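Local structure of histidinol-phosphatase (Bordetella pertussis, 3FVV) at residues P154-Q166 / F183-A196. The protein probably removes the phosphate from histidinol phosphate to give histidinol, a late step of histidine biosynthesis, as a magnesium-dependent hydrolase of the HAD superfamily. Residues are numbered along the deposited sequence; the frame is centred on the assembly and turned at random.
Sequences PSFREGKVVRVNQ and FYSDSVNDVPLLEA. With SO4 (sulfate ion), chain C.
Leu193 fills the join between helices 158-166 and 191-196, whose axes approach to 7.8 Å at an angle of 47°. Its chi1 of -173° and chi2 of 50° together bring CD2 to Val164 CG2 at 3.9 Å, the two side chains crossing at about a right angle. The same methyl sits over the centre of one face of the Phe183 ring, and Leu8 of the central strand 5-9 touches all three side chains. Val161 rests CG2 on the backbone where Pro192 joins Leu193, 3.5 Å from Leu193 N, with the CB of each just beyond. Ahead of both helices, Asn189 lies against the edge of the Arg157 guanidinium; Phe156 CZ is centred over one face of that guanidinium. The backbones also meet here, Arg157 CA approaching Asn189 O at 3.4 Å in a CA-H...O contact. Lys160, extended beyond CG, crosses to Asp190, where NZ makes a salt bridge to OD2 at 3.0 Å, on its syn lone pair; Ser185 OG takes the anti lone pair of OD2 at 2.7 Å. Asp190 OD1 accepts from two waters: one receives the Arg157 N-H, while the other donates to Arg157 O and accepts from Leu193 N. Lys160 NZ also forms a second salt bridge with Asp10, bonds Val114 O and reaches sulfate O2 at 2.9 Å. Lysine and acidic loop match HAD motifs III and IV, so Asp190, gripped through both oxygens, probably positions Lys160 beside what is probably the phosphate site, where the sulfate would stand in for the substrate's phosphate.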
ATOM      1  N   PRO A 154     -11.829  -1.580  -1.919  1.00 16.32           N
ATOM      2  CA  PRO A 154     -10.432  -1.852  -1.694  1.00 16.84           C
ATOM      3  C   PRO A 154      -9.529  -1.092  -2.662  1.00 17.48           C
ATOM      4  O   PRO A 154      -9.899  -0.856  -3.828  1.00 18.61           O
ATOM      5  CB  PRO A 154     -10.295  -3.366  -1.871  1.00 16.93           C
ATOM      6  CG  PRO A 154     -11.634  -3.868  -2.314  1.00 18.66           C
ATOM      7  CD  PRO A 154     -12.629  -2.780  -2.235  1.00 17.16           C
ATOM      8  N   SER A 155      -8.380  -0.678  -2.152  1.00 16.84           N
ATOM      9  CA  SER A 155      -7.384   0.040  -2.942  1.00 16.78           C
ATOM     10  C   SER A 155      -6.451  -0.993  -3.571  1.00 15.87           C
ATOM     11  O   SER A 155      -5.285  -1.135  -3.240  1.00 14.06           O
ATOM     12  CB  SER A 155      -6.666   1.060  -2.078  1.00 16.17           C
ATOM     13  OG  SER A 155      -6.039   1.992  -2.920  1.00 17.81           O
ATOM     14  N   PHE A 156      -7.046  -1.742  -4.482  1.00 16.26           N
ATOM     15  CA  PHE A 156      -6.387  -2.906  -5.090  1.00 16.49           C
ATOM     16  C   PHE A 156      -6.846  -3.043  -6.526  1.00 15.99           C
ATOM     17  O   PHE A 156      -8.036  -2.979  -6.826  1.00 14.11           O
ATOM     18  CB  PHE A 156      -6.672  -4.163  -4.284  1.00 15.94           C
ATOM     19  CG  PHE A 156      -6.039  -5.404  -4.838  1.00 15.68           C
ATOM     20  CD1 PHE A 156      -4.695  -5.578  -4.796  1.00 18.19           C
ATOM     21  CD2 PHE A 156      -6.841  -6.431  -5.373  1.00 16.85           C
ATOM     22  CE1 PHE A 156      -4.091  -6.753  -5.315  1.00 20.04           C
ATOM     23  CE2 PHE A 156      -6.287  -7.616  -5.854  1.00 17.80           C
ATOM     24  CZ  PHE A 156      -4.884  -7.775  -5.823  1.00 19.36           C
ATOM     25  N   ARG A 157      -5.874  -3.188  -7.408  1.00 16.47           N
ATOM     26  CA  ARG A 157      -6.146  -3.275  -8.820  1.00 18.33           C
ATOM     27  C   ARG A 157      -7.007  -2.105  -9.320  1.00 17.38           C
ATOM     28  O   ARG A 157      -6.642  -0.949  -9.144  1.00 17.49           O
ATOM     29  CB  ARG A 157      -6.788  -4.627  -9.144  1.00 18.53           C
ATOM     30  CG  ARG A 157      -5.906  -5.766  -8.853  1.00 23.00           C
ATOM     31  CD  ARG A 157      -6.434  -7.033  -9.503  1.00 27.84           C
ATOM     32  NE  ARG A 157      -5.409  -8.079  -9.432  1.00 35.09           N
ATOM     33  CZ  ARG A 157      -5.590  -9.329  -8.962  1.00 38.43           C
ATOM     34  NH1 ARG A 157      -6.784  -9.752  -8.527  1.00 41.86           N
ATOM     35  NH2 ARG A 157      -4.565 -10.195  -8.938  1.00 38.41           N
ATOM     36  N   GLU A 158      -8.146  -2.412  -9.943  1.00 17.46           N
ATOM     37  CA  GLU A 158      -9.007  -1.375 -10.491  1.00 18.01           C
ATOM     38  C   GLU A 158      -9.559  -0.495  -9.363  1.00 17.16           C
ATOM     39  O   GLU A 158      -9.961   0.632  -9.601  1.00 15.41           O
ATOM     40  CB  GLU A 158     -10.208  -1.950 -11.321  1.00 19.80           C
ATOM     41  CG  GLU A 158     -10.007  -3.332 -12.031  1.00 25.47           C
ATOM     42  CD  GLU A 158     -10.370  -4.563 -11.121  1.00 35.42           C
ATOM     43  OE1 GLU A 158     -11.555  -4.702 -10.674  1.00 42.85           O
ATOM     44  OE2 GLU A 158      -9.480  -5.424 -10.877  1.00 40.50           O
ATOM     45  N   GLY A 159      -9.652  -1.038  -8.138  1.00 16.28           N
ATOM     46  CA  GLY A 159     -10.086  -0.239  -6.996  1.00 15.93           C
ATOM     47  C   GLY A 159      -9.186   0.951  -6.703  1.00 15.65           C
ATOM     48  O   GLY A 159      -9.656   1.968  -6.178  1.00 15.67           O
ATOM     49  N   LYS A 160      -7.889   0.841  -7.001  1.00 15.32           N
ATOM     50  CA  LYS A 160      -7.013   1.988  -6.804  1.00 14.14           C
ATOM     51  C   LYS A 160      -7.496   3.148  -7.667  1.00 14.34           C
ATOM     52  O   LYS A 160      -7.465   4.296  -7.213  1.00 13.69           O
ATOM     53  CB  LYS A 160      -5.574   1.661  -7.113  1.00 14.22           C
ATOM     54  CG  LYS A 160      -4.956   0.706  -6.118  1.00 13.38           C
ATOM     55  CD  LYS A 160      -3.415   0.828  -6.091  1.00 11.10           C
ATOM     56  CE  LYS A 160      -2.841  -0.119  -5.048  1.00 12.89           C
ATOM     57  NZ  LYS A 160      -1.350  -0.089  -5.009  1.00 14.79           N
ATOM     58  N   VAL A 161      -8.002   2.851  -8.873  1.00 14.77           N
ATOM     59  CA  VAL A 161      -8.481   3.906  -9.772  1.00 13.93           C
ATOM     60  C   VAL A 161      -9.721   4.578  -9.218  1.00 13.93           C
ATOM     61  O   VAL A 161      -9.759   5.824  -9.076  1.00 14.65           O
ATOM     62  CB  VAL A 161      -8.649   3.441 -11.277  1.00 15.24           C
ATOM     63  CG1 VAL A 161      -8.984   4.680 -12.199  1.00 10.18           C
ATOM     64  CG2 VAL A 161      -7.390   2.748 -11.764  1.00 16.42           C
ATOM     65  N   VAL A 162     -10.715   3.775  -8.864  1.00 13.46           N
ATOM     66  CA  VAL A 162     -11.928   4.278  -8.223  1.00 13.18           C
ATOM     67  C   VAL A 162     -11.577   5.152  -6.973  1.00 13.79           C
ATOM     68  O   VAL A 162     -11.988   6.309  -6.862  1.00 12.21           O
ATOM     69  CB  VAL A 162     -12.867   3.067  -7.863  1.00 13.80           C
ATOM     70  CG1 VAL A 162     -14.115   3.478  -7.051  1.00 12.60           C
ATOM     71  CG2 VAL A 162     -13.285   2.350  -9.140  1.00 14.87           C
ATOM     72  N   ARG A 163     -10.736   4.620  -6.079  1.00 13.38           N
ATOM     73  CA  ARG A 163     -10.445   5.315  -4.849  1.00 13.14           C
ATOM     74  C   ARG A 163      -9.728   6.639  -5.098  1.00 12.30           C
ATOM     75  O   ARG A 163     -10.007   7.617  -4.459  1.00 11.90           O
ATOM     76  CB  ARG A 163      -9.624   4.402  -3.898  1.00 13.27           C
ATOM     77  CG  ARG A 163     -10.451   3.299  -3.321  1.00 12.81           C
ATOM     78  CD  ARG A 163     -11.450   3.856  -2.224  1.00 11.56           C
ATOM     79  NE  ARG A 163     -10.691   4.599  -1.220  1.00 11.80           N
ATOM     80  CZ  ARG A 163     -10.020   4.043  -0.205  1.00 10.94           C
ATOM     81  NH1 ARG A 163     -10.019   2.749  -0.028  1.00 13.37           N
ATOM     82  NH2 ARG A 163      -9.289   4.784   0.619  1.00 12.42           N
ATOM     83  N   VAL A 164      -8.811   6.663  -6.050  1.00 12.71           N
ATOM     84  CA  VAL A 164      -8.096   7.870  -6.357  1.00 10.92           C
ATOM     85  C   VAL A 164      -9.107   8.889  -6.899  1.00 11.94           C
ATOM     86  O   VAL A 164      -9.066  10.077  -6.530  1.00 13.23           O
ATOM     87  CB  VAL A 164      -6.975   7.596  -7.389  1.00 10.67           C
ATOM     88  CG1 VAL A 164      -6.484   8.888  -7.932  1.00  9.24           C
ATOM     89  CG2 VAL A 164      -5.792   6.796  -6.731  1.00 12.77           C
ATOM     90  N   ASN A 165     -10.008   8.470  -7.796  1.00 12.85           N
ATOM     91  CA  ASN A 165     -10.969   9.460  -8.369  1.00 12.91           C
ATOM     92  C   ASN A 165     -11.951   9.973  -7.277  1.00 12.71           C
ATOM     93  O   ASN A 165     -12.238  11.204  -7.184  1.00 11.16           O
ATOM     94  CB  ASN A 165     -11.667   8.931  -9.618  1.00 12.94           C
ATOM     95  CG  ASN A 165     -10.709   8.755 -10.818  1.00 14.22           C
ATOM     96  OD1 ASN A 165     -10.761   7.730 -11.547  1.00 15.78           O
ATOM     97  ND2 ASN A 165      -9.848   9.731 -11.025  1.00  9.83           N
ATOM     98  N   GLN A 166     -12.372   9.073  -6.387  1.00 13.14           N
ATOM     99  CA  GLN A 166     -13.242   9.494  -5.279  1.00 14.31           C
ATOM    100  C   GLN A 166     -12.531  10.477  -4.381  1.00 15.60           C
ATOM    101  O   GLN A 166     -13.115  11.463  -4.013  1.00 15.81           O
ATOM    102  CB  GLN A 166     -13.771   8.315  -4.487  1.00 14.60           C
ATOM    103  CG  GLN A 166     -14.610   7.423  -5.327  1.00 13.63           C
ATOM    104  CD  GLN A 166     -15.052   6.163  -4.654  1.00 13.82           C
ATOM    105  OE1 GLN A 166     -14.295   5.504  -3.922  1.00 12.66           O
ATOM    106  NE2 GLN A 166     -16.301   5.760  -4.960  1.00  8.71           N
ATOM    107  N   PHE A 183       2.399   7.987 -11.309  1.00 13.77           N
ATOM    108  CA  PHE A 183       2.132   6.857 -10.420  1.00 14.96           C
ATOM    109  C   PHE A 183       3.333   5.924 -10.546  1.00 14.35           C
ATOM    110  O   PHE A 183       3.750   5.604 -11.663  1.00 15.08           O
ATOM    111  CB  PHE A 183       0.827   6.129 -10.756  1.00 15.80           C
ATOM    112  CG  PHE A 183       0.535   4.943  -9.866  1.00 14.47           C
ATOM    113  CD1 PHE A 183       0.655   5.030  -8.470  1.00 15.27           C
ATOM    114  CD2 PHE A 183       0.123   3.740 -10.421  1.00 16.37           C
ATOM    115  CE1 PHE A 183       0.410   3.950  -7.668  1.00 11.99           C
ATOM    116  CE2 PHE A 183      -0.169   2.657  -9.623  1.00 14.75           C
ATOM    117  CZ  PHE A 183       0.002   2.735  -8.245  1.00 13.65           C
ATOM    118  N   TYR A 184       3.961   5.626  -9.410  1.00 12.10           N
ATOM    119  CA  TYR A 184       5.022   4.689  -9.308  1.00 11.43           C
ATOM    120  C   TYR A 184       4.515   3.335  -8.772  1.00 12.13           C
ATOM    121  O   TYR A 184       3.878   3.291  -7.738  1.00 13.31           O
ATOM    122  CB  TYR A 184       6.083   5.220  -8.326  1.00 11.44           C
ATOM    123  CG  TYR A 184       6.756   6.527  -8.695  1.00 11.53           C
ATOM    124  CD1 TYR A 184       8.059   6.552  -9.151  1.00 13.71           C
ATOM    125  CD2 TYR A 184       6.100   7.741  -8.536  1.00 15.19           C
ATOM    126  CE1 TYR A 184       8.669   7.740  -9.456  1.00 14.64           C
ATOM    127  CE2 TYR A 184       6.694   8.932  -8.874  1.00 13.19           C
ATOM    128  CZ  TYR A 184       7.993   8.923  -9.314  1.00 14.04           C
ATOM    129  OH  TYR A 184       8.599  10.116  -9.621  1.00 13.06           O
ATOM    130  N   SER A 185       4.787   2.222  -9.461  1.00 12.68           N
ATOM    131  CA  SER A 185       4.445   0.923  -8.935  1.00 13.12           C
ATOM    132  C   SER A 185       5.315  -0.169  -9.520  1.00 13.18           C
ATOM    133  O   SER A 185       5.932   0.004 -10.534  1.00 13.15           O
ATOM    134  CB  SER A 185       2.941   0.574  -9.113  1.00 13.63           C
ATOM    135  OG  SER A 185       2.596  -0.581  -8.315  1.00 13.65           O
ATOM    136  N   ASP A 186       5.287  -1.325  -8.874  1.00 14.46           N
ATOM    137  CA  ASP A 186       6.184  -2.454  -9.195  1.00 14.74           C
ATOM    138  C   ASP A 186       5.483  -3.609  -9.873  1.00 14.80           C
ATOM    139  O   ASP A 186       6.170  -4.481 -10.396  1.00 14.84           O
ATOM    140  CB  ASP A 186       6.768  -3.051  -7.939  1.00 15.24           C
ATOM    141  CG  ASP A 186       5.703  -3.678  -7.057  1.00 15.22           C
ATOM    142  OD1 ASP A 186       4.731  -2.983  -6.816  1.00 21.91           O
ATOM    143  OD2 ASP A 186       5.791  -4.858  -6.673  1.00 18.78           O
ATOM    144  N   SER A 187       4.152  -3.597  -9.863  1.00 14.76           N
ATOM    145  CA  SER A 187       3.340  -4.796 -10.071  1.00 15.45           C
ATOM    146  C   SER A 187       2.349  -4.697 -11.209  1.00 16.01           C
ATOM    147  O   SER A 187       1.725  -3.642 -11.426  1.00 15.15           O
ATOM    148  CB  SER A 187       2.522  -5.044  -8.814  1.00 16.16           C
ATOM    149  OG  SER A 187       1.612  -6.109  -8.999  1.00 16.71           O
ATOM    150  N   VAL A 188       2.125  -5.829 -11.884  1.00 16.95           N
ATOM    151  CA  VAL A 188       1.156  -5.884 -12.959  1.00 16.81           C
ATOM    152  C   VAL A 188      -0.237  -5.677 -12.407  1.00 16.34           C
ATOM    153  O   VAL A 188      -1.111  -5.251 -13.150  1.00 15.50           O
ATOM    154  CB  VAL A 188       1.247  -7.195 -13.798  1.00 18.40           C
ATOM    155  CG1 VAL A 188       0.158  -7.243 -14.844  1.00 18.14           C
ATOM    156  CG2 VAL A 188       2.612  -7.291 -14.502  1.00 16.68           C
ATOM    157  N   ASN A 189      -0.435  -5.923 -11.102  1.00 15.95           N
ATOM    158  CA  ASN A 189      -1.699  -5.595 -10.434  1.00 15.07           C
ATOM    159  C   ASN A 189      -2.093  -4.146 -10.602  1.00 14.54           C
ATOM    160  O   ASN A 189      -3.262  -3.819 -10.590  1.00 14.29           O
ATOM    161  CB  ASN A 189      -1.640  -5.870  -8.933  1.00 14.88           C
ATOM    162  CG  ASN A 189      -1.789  -7.365  -8.566  1.00 17.36           C
ATOM    163  OD1 ASN A 189      -1.281  -7.815  -7.526  1.00 22.71           O
ATOM    164  ND2 ASN A 189      -2.526  -8.087  -9.343  1.00 14.93           N
ATOM    165  N   ASP A 190      -1.111  -3.268 -10.714  1.00 15.08           N
ATOM    166  CA  ASP A 190      -1.368  -1.822 -10.821  1.00 15.26           C
ATOM    167  C   ASP A 190      -1.372  -1.213 -12.239  1.00 15.18           C
ATOM    168  O   ASP A 190      -1.398   0.034 -12.409  1.00 15.82           O
ATOM    169  CB  ASP A 190      -0.378  -1.066  -9.952  1.00 16.00           C
ATOM    170  CG  ASP A 190      -0.827  -0.996  -8.493  1.00 18.89           C
ATOM    171  OD1 ASP A 190      -2.052  -1.154  -8.286  1.00 18.57           O
ATOM    172  OD2 ASP A 190       0.032  -0.795  -7.585  1.00 19.12           O
ATOM    173  N   VAL A 191      -1.422  -2.049 -13.259  1.00 14.92           N
ATOM    174  CA  VAL A 191      -1.584  -1.545 -14.631  1.00 15.09           C
ATOM    175  C   VAL A 191      -2.833  -0.627 -14.718  1.00 15.87           C
ATOM    176  O   VAL A 191      -2.814   0.395 -15.377  1.00 15.91           O
ATOM    177  CB  VAL A 191      -1.631  -2.738 -15.640  1.00 15.72           C
ATOM    178  CG1 VAL A 191      -2.169  -2.304 -17.124  1.00 15.53           C
ATOM    179  CG2 VAL A 191      -0.250  -3.492 -15.658  1.00 13.37           C
ATOM    180  N   PRO A 192      -3.921  -0.950 -13.994  1.00 16.26           N
ATOM    181  CA  PRO A 192      -5.057  -0.036 -14.098  1.00 16.18           C
ATOM    182  C   PRO A 192      -4.767   1.404 -13.757  1.00 16.54           C
ATOM    183  O   PRO A 192      -5.024   2.295 -14.600  1.00 17.43           O
ATOM    184  CB  PRO A 192      -6.084  -0.651 -13.148  1.00 16.56           C
ATOM    185  CG  PRO A 192      -5.861  -2.114 -13.288  1.00 16.59           C
ATOM    186  CD  PRO A 192      -4.335  -2.255 -13.438  1.00 17.36           C
ATOM    187  N   LEU A 193      -4.147   1.662 -12.593  1.00 15.58           N
ATOM    188  CA  LEU A 193      -3.803   3.042 -12.258  1.00 14.54           C
ATOM    189  C   LEU A 193      -2.614   3.575 -13.118  1.00 15.08           C
ATOM    190  O   LEU A 193      -2.550   4.768 -13.446  1.00 14.94           O
ATOM    191  CB  LEU A 193      -3.516   3.209 -10.760  1.00 14.59           C
ATOM    192  CG  LEU A 193      -3.303   4.643 -10.298  1.00 12.75           C
ATOM    193  CD1 LEU A 193      -4.412   5.544 -10.803  1.00 11.11           C
ATOM    194  CD2 LEU A 193      -3.228   4.682  -8.802  1.00 14.95           C
ATOM    195  N   LEU A 194      -1.686   2.703 -13.478  1.00 14.12           N
ATOM    196  CA  LEU A 194      -0.577   3.122 -14.284  1.00 14.93           C
ATOM    197  C   LEU A 194      -1.112   3.644 -15.632  1.00 16.05           C
ATOM    198  O   LEU A 194      -0.625   4.650 -16.154  1.00 17.35           O
ATOM    199  CB  LEU A 194       0.442   2.010 -14.462  1.00 14.08           C
ATOM    200  CG  LEU A 194       1.389   1.655 -13.319  1.00 14.63           C
ATOM    201  CD1 LEU A 194       2.099   0.374 -13.627  1.00 11.77           C
ATOM    202  CD2 LEU A 194       2.406   2.797 -13.063  1.00 12.27           C
ATOM    203  N   GLU A 195      -2.160   3.005 -16.142  1.00 17.10           N
ATOM    204  CA  GLU A 195      -2.793   3.408 -17.417  1.00 17.39           C
ATOM    205  C   GLU A 195      -3.592   4.690 -17.334  1.00 17.52           C
ATOM    206  O   GLU A 195      -3.802   5.350 -18.323  1.00 17.08           O
ATOM    207  CB  GLU A 195      -3.663   2.255 -17.935  1.00 18.02           C
ATOM    208  CG  GLU A 195      -2.841   1.207 -18.657  1.00 20.20           C
ATOM    209  CD  GLU A 195      -3.673   0.054 -19.192  1.00 25.39           C
ATOM    210  OE1 GLU A 195      -4.878  -0.035 -18.838  1.00 29.79           O
ATOM    211  OE2 GLU A 195      -3.113  -0.779 -19.951  1.00 26.71           O
ATOM    212  N   ALA A 196      -4.012   5.057 -16.138  1.00 18.50           N
ATOM    213  CA  ALA A 196      -4.909   6.190 -15.916  1.00 18.72           C
ATOM    214  C   ALA A 196      -4.176   7.543 -15.852  1.00 19.20           C
ATOM    215  O   ALA A 196      -4.767   8.570 -16.170  1.00 19.51           O
ATOM    216  CB  ALA A 196      -5.722   5.971 -14.645  1.00 18.16           C
TER
HETATM  217  S   SO4 C 233       0.595  -2.342  -2.393  1.00 25.07           S
HETATM  218  O1  SO4 C 233       1.314  -1.139  -1.824  1.00 21.78           O
HETATM  219  O2  SO4 C 233      -0.765  -2.013  -2.969  1.00 17.15           O
HETATM  220  O3  SO4 C 233       1.542  -2.947  -3.316  1.00 24.98           O
HETATM  221  O4  SO4 C 233       0.327  -3.335  -1.341  1.00 20.50           O
HETATM  222  O   HOH W   1      -3.187  -3.213  -6.809  1.00 13.31           O
HETATM  223  O   HOH W   2      -4.131  -0.164 -10.072  1.00 15.74           O